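Local structure of interleukin-1beta (Gallus gallus, 2WRY) at residues P116-E124 with P149-L159. The protein is a secreted inflammatory cytokine of the interleukin-1 family that probably signals by binding the interleukin-1 receptor. Numbering follows the deposited sequence.
Sequences PTEGTTRFE and PDQVNIATYKL
Arg122 starts with CG opposite its carbonyl carbon (chi1 -55°) and bends at chi3 (-60°), a course that lays its CG 3.3 Å from Ala155 O and carries the guanidinium to Pro149 and Asp150. Its NH1 lies 3.5 Å from Pro149 CB, while Asp150 OD2 stands at the guanidinium edge, near its plane, the two planar groups 10° apart; at 3.8 Å from NH1 to OD2 the salt bridge is long. Asp150 is itself positioned by Ala155 N, which reaches OD1 (2.8 Å) from above the carboxylate plane. Between the backbones a single antiparallel bridge pairs Thr121 with Tyr157, each N donating to the other's O at 2.9 Å. Water extends this short pairing at both ends: one molecule links Gly119 O, Leu159 N and Thr121 OG1, itself also hydrogen-bonded to Asp114 OD1; another links Phe123 N and Ala155 O. Beside the bridge Phe123 CZ meets Leu159 CD1 at 4.0 Å, and Thr121 CG2 of the same strand as Phe123 lies over one ring face, offset toward the rim. Within the beta-trefoil, strands 120-125 and 157-160 meet in this brief, steeply crossed junction; the former pairs with strand 110-115, with a G1 beta bulge where Gly119 and Thr120 both face Ser115, and the latter with strand 4-16, while Phe132 of strand 132-134 makes a cation-pi contact with Arg122.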
loop_
_atom_site.group_PDB
_atom_site.type_symbol
_atom_site.label_atom_id
_atom_site.label_comp_id
_atom_site.label_asym_id
_atom_site.label_seq_id
_atom_site.Cartn_x
_atom_site.Cartn_y
_atom_site.Cartn_z
ATOM N N PRO A 116 -5.285 15.762 6.411
ATOM C CA PRO A 116 -6.577 15.615 7.094
ATOM C C PRO A 116 -7.637 16.545 6.524
ATOM O O PRO A 116 -8.804 16.145 6.384
ATOM C CB PRO A 116 -6.254 15.980 8.554
ATOM C CG PRO A 116 -4.767 15.868 8.664
ATOM C CD PRO A 116 -4.245 16.270 7.322
ATOM N N THR A 117 -7.225 17.767 6.185
ATOM C CA THR A 117 -8.124 18.742 5.579
ATOM C C THR A 117 -8.752 18.229 4.283
ATOM O O THR A 117 -9.953 18.384 4.092
ATOM C CB THR A 117 -7.414 20.097 5.359
ATOM O OG1 THR A 117 -6.993 20.606 6.630
ATOM C CG2 THR A 117 -8.366 21.109 4.731
ATOM N N GLU A 118 -7.947 17.587 3.425
ATOM C CA GLU A 118 -8.401 17.125 2.112
ATOM C C GLU A 118 -8.901 15.670 2.125
ATOM O O GLU A 118 -9.477 15.209 1.149
ATOM C CB GLU A 118 -7.296 17.275 1.066
ATOM C CG GLU A 118 -6.801 18.693 0.827
ATOM C CD GLU A 118 -6.135 18.832 -0.529
ATOM O OE1 GLU A 118 -5.269 17.987 -0.855
ATOM O OE2 GLU A 118 -6.483 19.782 -1.276
ATOM N N GLY A 119 -8.691 14.976 3.237
ATOM C CA GLY A 119 -9.062 13.564 3.374
ATOM C C GLY A 119 -8.320 12.613 2.435
ATOM O O GLY A 119 -8.820 11.545 2.108
ATOM N N THR A 120 -7.140 13.011 1.988
ATOM C CA THR A 120 -6.329 12.151 1.089
ATOM C C THR A 120 -5.148 11.561 1.845
ATOM O O THR A 120 -4.801 12.012 2.940
ATOM C CB THR A 120 -5.792 12.931 -0.123
ATOM O OG1 THR A 120 -5.043 14.077 0.329
ATOM C CG2 THR A 120 -6.957 13.416 -1.018
ATOM N N THR A 121 -4.508 10.555 1.242
ATOM C CA THR A 121 -3.460 9.821 1.926
ATOM C C THR A 121 -2.385 9.424 0.915
ATOM O O THR A 121 -2.716 9.100 -0.232
ATOM C CB THR A 121 -4.068 8.504 2.519
ATOM O OG1 THR A 121 -5.141 8.831 3.418
ATOM C CG2 THR A 121 -3.016 7.623 3.230
ATOM N N ARG A 122 -1.118 9.446 1.348
ATOM C CA ARG A 122 -0.019 8.826 0.587
ATOM C C ARG A 122 0.593 7.764 1.498
ATOM O O ARG A 122 0.444 7.817 2.740
ATOM C CB ARG A 122 1.020 9.861 0.136
ATOM C CG ARG A 122 0.413 10.995 -0.645
ATOM C CD ARG A 122 1.434 11.754 -1.463
ATOM N NE ARG A 122 2.479 12.343 -0.651
ATOM C CZ ARG A 122 3.600 12.913 -1.135
ATOM N NH1 ARG A 122 3.815 13.027 -2.437
ATOM N NH2 ARG A 122 4.487 13.378 -0.295
ATOM N N PHE A 123 1.267 6.803 0.878
ATOM C CA PHE A 123 1.940 5.735 1.631
ATOM C C PHE A 123 3.400 5.670 1.250
ATOM O O PHE A 123 3.713 5.343 0.104
ATOM C CB PHE A 123 1.285 4.372 1.336
ATOM C CG PHE A 123 -0.105 4.245 1.856
ATOM C CD1 PHE A 123 -0.336 3.965 3.191
ATOM C CD2 PHE A 123 -1.169 4.340 0.983
ATOM C CE1 PHE A 123 -1.636 3.836 3.671
ATOM C CE2 PHE A 123 -2.494 4.222 1.446
ATOM C CZ PHE A 123 -2.724 3.950 2.787
ATOM N N GLU A 124 4.269 6.000 2.201
ATOM C CA GLU A 124 5.713 5.996 1.962
ATOM C C GLU A 124 6.341 4.741 2.546
ATOM O O GLU A 124 6.085 4.414 3.703
ATOM C CB GLU A 124 6.356 7.227 2.603
ATOM C CG GLU A 124 7.869 7.332 2.298
ATOM C CD GLU A 124 8.499 8.589 2.869
ATOM O OE1 GLU A 124 7.802 9.356 3.591
ATOM O OE2 GLU A 124 9.709 8.809 2.609
ATOM N N PRO A 149 6.581 10.688 -6.564
ATOM C CA PRO A 149 5.120 10.535 -6.274
ATOM C C PRO A 149 4.290 11.611 -6.977
ATOM O O PRO A 149 4.594 12.785 -6.879
ATOM C CB PRO A 149 5.054 10.699 -4.748
ATOM C CG PRO A 149 6.355 11.463 -4.371
ATOM C CD PRO A 149 7.362 10.860 -5.324
ATOM N N ASP A 150 3.271 11.163 -7.696
ATOM C CA ASP A 150 2.281 12.066 -8.336
ATOM C C ASP A 150 2.826 12.752 -9.587
ATOM O O ASP A 150 2.192 13.701 -10.092
ATOM C CB ASP A 150 1.740 13.096 -7.324
ATOM C CG ASP A 150 0.847 12.452 -6.258
ATOM O OD1 ASP A 150 -0.064 11.740 -6.682
ATOM O OD2 ASP A 150 1.098 12.660 -5.048
ATOM N N GLN A 151 3.994 12.271 -10.078
ATOM C CA GLN A 151 4.620 12.830 -11.285
ATOM C C GLN A 151 4.524 11.800 -12.403
ATOM O O GLN A 151 5.345 10.867 -12.480
ATOM C CB GLN A 151 6.063 13.223 -11.018
ATOM C CG GLN A 151 6.679 14.047 -12.146
ATOM C CD GLN A 151 8.052 14.631 -11.798
ATOM O OE1 GLN A 151 8.515 14.557 -10.657
ATOM N NE2 GLN A 151 8.692 15.235 -12.791
ATOM N N VAL A 152 3.504 11.945 -13.242
ATOM C CA VAL A 152 3.152 10.956 -14.290
ATOM C C VAL A 152 2.831 9.585 -13.690
ATOM O O VAL A 152 3.105 8.516 -14.252
ATOM C CB VAL A 152 4.218 10.855 -15.433
ATOM C CG1 VAL A 152 3.593 10.250 -16.678
ATOM C CG2 VAL A 152 4.808 12.216 -15.748
ATOM N N ASN A 153 2.242 9.660 -12.510
ATOM C CA ASN A 153 1.620 8.522 -11.812
ATOM C C ASN A 153 0.716 9.146 -10.753
ATOM O O ASN A 153 0.702 10.385 -10.570
ATOM C CB ASN A 153 2.678 7.620 -11.144
ATOM C CG ASN A 153 3.503 8.359 -10.107
ATOM O OD1 ASN A 153 3.001 8.729 -9.053
ATOM N ND2 ASN A 153 4.795 8.582 -10.415
ATOM N N ILE A 154 -0.030 8.309 -10.044
ATOM C CA ILE A 154 -0.880 8.813 -8.968
ATOM C C ILE A 154 -0.372 8.160 -7.684
ATOM O O ILE A 154 -0.289 6.934 -7.601
ATOM C CB ILE A 154 -2.349 8.464 -9.207
ATOM C CG1 ILE A 154 -2.872 9.241 -10.429
ATOM C CG2 ILE A 154 -3.172 8.759 -7.961
ATOM C CD1 ILE A 154 -4.102 8.633 -11.004
ATOM N N ALA A 155 -0.046 8.973 -6.686
ATOM C CA ALA A 155 0.433 8.445 -5.402
ATOM C C ALA A 155 -0.464 8.943 -4.251
ATOM O O ALA A 155 -0.084 8.869 -3.098
ATOM C CB ALA A 155 1.918 8.809 -5.153
ATOM N N THR A 156 -1.660 9.402 -4.609
ATOM C CA THR A 156 -2.613 10.009 -3.678
ATOM C C THR A 156 -3.906 9.202 -3.725
ATOM O O THR A 156 -4.428 8.912 -4.831
ATOM C CB THR A 156 -2.918 11.495 -4.072
ATOM O OG1 THR A 156 -1.692 12.254 -4.120
ATOM C CG2 THR A 156 -3.874 12.138 -3.057
ATOM N N TYR A 157 -4.409 8.883 -2.528
ATOM C CA TYR A 157 -5.561 7.969 -2.347
ATOM C C TYR A 157 -6.607 8.580 -1.452
ATOM O O TYR A 157 -6.343 9.493 -0.667
ATOM C CB TYR A 157 -5.088 6.613 -1.739
ATOM C CG TYR A 157 -4.038 5.957 -2.594
ATOM C CD1 TYR A 157 -4.386 5.147 -3.704
ATOM C CD2 TYR A 157 -2.694 6.231 -2.368
ATOM C CE1 TYR A 157 -3.397 4.608 -4.556
ATOM C CE2 TYR A 157 -1.707 5.706 -3.208
ATOM C CZ TYR A 157 -2.051 4.914 -4.289
ATOM O OH TYR A 157 -1.039 4.394 -5.075
ATOM N N LYS A 158 -7.804 8.035 -1.563
ATOM C CA LYS A 158 -8.842 8.354 -0.602
ATOM C C LYS A 158 -9.274 7.053 0.041
ATOM O O LYS A 158 -9.706 6.146 -0.657
ATOM C CB LYS A 158 -10.003 9.036 -1.303
ATOM C CG LYS A 158 -9.664 10.459 -1.720
ATOM C CD LYS A 158 -10.901 11.298 -2.005
ATOM C CE LYS A 158 -10.542 12.765 -1.846
ATOM N NZ LYS A 158 -11.724 13.681 -1.855
ATOM N N LEU A 159 -9.139 6.984 1.361
ATOM C CA LEU A 159 -9.524 5.813 2.142
ATOM C C LEU A 159 -10.862 6.059 2.825
ATOM O O LEU A 159 -11.187 7.190 3.229
ATOM C CB LEU A 159 -8.473 5.530 3.212
ATOM C CG LEU A 159 -7.066 5.082 2.851
ATOM C CD1 LEU A 159 -6.236 5.178 4.117
ATOM C CD2 LEU A 159 -7.054 3.671 2.335
HETATM O O HOH W 1 -7.858 9.041 2.868
HETATM O O HOH W 2 1.473 6.922 -1.909
#